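Local coordinates for succinoglycan biosynthesis protein (Bacillus cereus ATCC 14579, PDB 2QGM) that probably acts as a hydrolase related to the erythromycin esterases, with a possible role in succinoglycan biosynthesis, at residues A[169-174]-A[284-289]. Sequence-based numbering, arbitrary orientation.
Sequences GLDLKA and QYLADH
The H289 imidazole meets L170 and L172 along its edge: the carbonyl oxygen of L170 and the CD2 methyl of L172 both lie near the ring plane. W115 is a second aromatic neighbour, its ring inclined to the imidazole. Round the Y285 ring, the carboxylate oxygen OD2 of D288 sits in plane at the edge, while L172 comes in obliquely through CD1; D288 OD1 makes a salt bridge to R331 of helix 324-332. This is alpha/beta packing in an erythromycin esterase-like fold: helix 276-297 lies against the end of strand 166-171, an outermost strand of the mixed central sheet. The axes of residues 169-171 and 284-289 run nearly antiparallel and approach to 7.4 Å.

The polar link is a nearly straight hydrogen bond, 2.8 Å from the donor H289 ND1 to the acceptor L170 O with an angle of 169° at the hydrogen. The donor is tilted 30° from the carbonyl plane, yet the oxygen lies exactly in the imidazole plane, which fixes the turn of the ring.

Leucine methyls fill in around this bond. The L170 and H289 side chains run alongside one another, pointing opposite ways, which brings L170 CD2 to 3.6 Å from H289 CB. With CG anti to its carbonyl carbon (chi1 -74°), the end of L286 reaches the strand, its CD2 methyl 3.7 Å from L170 CB. Beyond the strand end, the L172 side chain lies roughly perpendicular to that of Y285, with CD1 3.8 Å from Y285 CD2; K265 of helix 253-269 touches both residues. D171 points its CB away from the helix segment, but its OD1 bonds H282, one turn before L286 on helix 276-297, and also accepts the L172 backbone N at 2.8 Å, on the anti side.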
# COMPACT_ATOMS: atom_id res chain seq x y z
N GLY A 169 -4.33 0.47 8.80
CA GLY A 169 -4.49 1.56 7.84
C GLY A 169 -3.25 2.44 8.00
O GLY A 169 -3.11 3.14 9.00
N LEU A 170 -2.36 2.38 7.02
CA LEU A 170 -1.10 3.12 7.06
C LEU A 170 -1.17 4.63 6.89
O LEU A 170 -0.36 5.36 7.45
CB LEU A 170 -0.15 2.61 5.98
CG LEU A 170 0.25 1.14 5.93
CD1 LEU A 170 0.98 0.89 4.61
CD2 LEU A 170 1.12 0.79 7.12
N ASP A 171 -2.13 5.07 6.08
CA ASP A 171 -2.28 6.48 5.73
C ASP A 171 -2.79 7.47 6.75
O ASP A 171 -3.41 7.12 7.77
CB ASP A 171 -3.12 6.61 4.45
CG ASP A 171 -2.45 7.46 3.39
OD1 ASP A 171 -1.73 8.42 3.75
OD2 ASP A 171 -2.64 7.18 2.18
N LEU A 172 -2.53 8.74 6.44
CA LEU A 172 -2.89 9.86 7.29
C LEU A 172 -3.49 11.01 6.47
O LEU A 172 -3.13 12.17 6.68
CB LEU A 172 -1.64 10.37 8.02
CG LEU A 172 -0.95 9.46 9.04
CD1 LEU A 172 0.36 10.07 9.51
CD2 LEU A 172 -1.90 9.25 10.21
N LYS A 173 -4.39 10.70 5.55
CA LYS A 173 -5.00 11.76 4.75
C LYS A 173 -6.18 12.39 5.48
O LYS A 173 -6.75 13.38 5.02
CB LYS A 173 -5.42 11.22 3.39
CG LYS A 173 -4.26 10.68 2.59
CD LYS A 173 -4.65 10.34 1.17
CE LYS A 173 -5.71 9.26 1.14
NZ LYS A 173 -5.98 8.83 -0.26
N ALA A 174 -6.52 11.83 6.64
CA ALA A 174 -7.61 12.31 7.47
C ALA A 174 -7.63 11.55 8.80
O ALA A 174 -7.13 10.43 8.89
CB ALA A 174 -8.95 12.10 6.76
N GLN A 284 7.52 8.77 5.20
CA GLN A 284 8.22 8.33 6.39
C GLN A 284 7.22 7.61 7.30
O GLN A 284 7.47 6.50 7.77
CB GLN A 284 8.81 9.56 7.08
CG GLN A 284 9.89 9.34 8.10
CD GLN A 284 10.59 10.65 8.42
OE1 GLN A 284 11.09 11.32 7.51
NE2 GLN A 284 10.61 11.02 9.69
N TYR A 285 6.07 8.24 7.53
CA TYR A 285 5.05 7.68 8.39
C TYR A 285 4.40 6.42 7.83
O TYR A 285 4.00 5.53 8.59
CB TYR A 285 3.99 8.74 8.72
CG TYR A 285 4.59 9.91 9.48
CD1 TYR A 285 5.70 9.73 10.29
CD2 TYR A 285 4.03 11.18 9.41
CE1 TYR A 285 6.25 10.79 11.03
CE2 TYR A 285 4.56 12.25 10.13
CZ TYR A 285 5.67 12.04 10.94
OH TYR A 285 6.20 13.09 11.68
N LEU A 286 4.28 6.31 6.51
CA LEU A 286 3.71 5.09 5.95
C LEU A 286 4.63 3.94 6.38
O LEU A 286 4.17 2.90 6.85
CB LEU A 286 3.66 5.14 4.43
CG LEU A 286 2.60 6.04 3.80
CD1 LEU A 286 2.71 5.93 2.27
CD2 LEU A 286 1.20 5.61 4.26
N ALA A 287 5.93 4.16 6.20
CA ALA A 287 6.94 3.17 6.56
C ALA A 287 6.91 2.87 8.05
O ALA A 287 6.98 1.71 8.46
CB ALA A 287 8.32 3.65 6.14
N ASP A 288 6.83 3.92 8.87
CA ASP A 288 6.79 3.74 10.31
C ASP A 288 5.62 2.85 10.71
O ASP A 288 5.76 1.93 11.51
CB ASP A 288 6.65 5.09 11.03
CG ASP A 288 7.90 5.94 10.94
OD1 ASP A 288 9.00 5.41 10.64
OD2 ASP A 288 7.78 7.16 11.19
N HIS A 289 4.45 3.13 10.14
CA HIS A 289 3.28 2.33 10.48
C HIS A 289 3.45 0.87 10.08
O HIS A 289 3.06 -0.03 10.83
CB HIS A 289 2.03 2.93 9.85
CG HIS A 289 1.49 4.10 10.61
ND1 HIS A 289 0.67 5.05 10.04
CD2 HIS A 289 1.64 4.47 11.91
CE1 HIS A 289 0.34 5.95 10.95
NE2 HIS A 289 0.91 5.62 12.09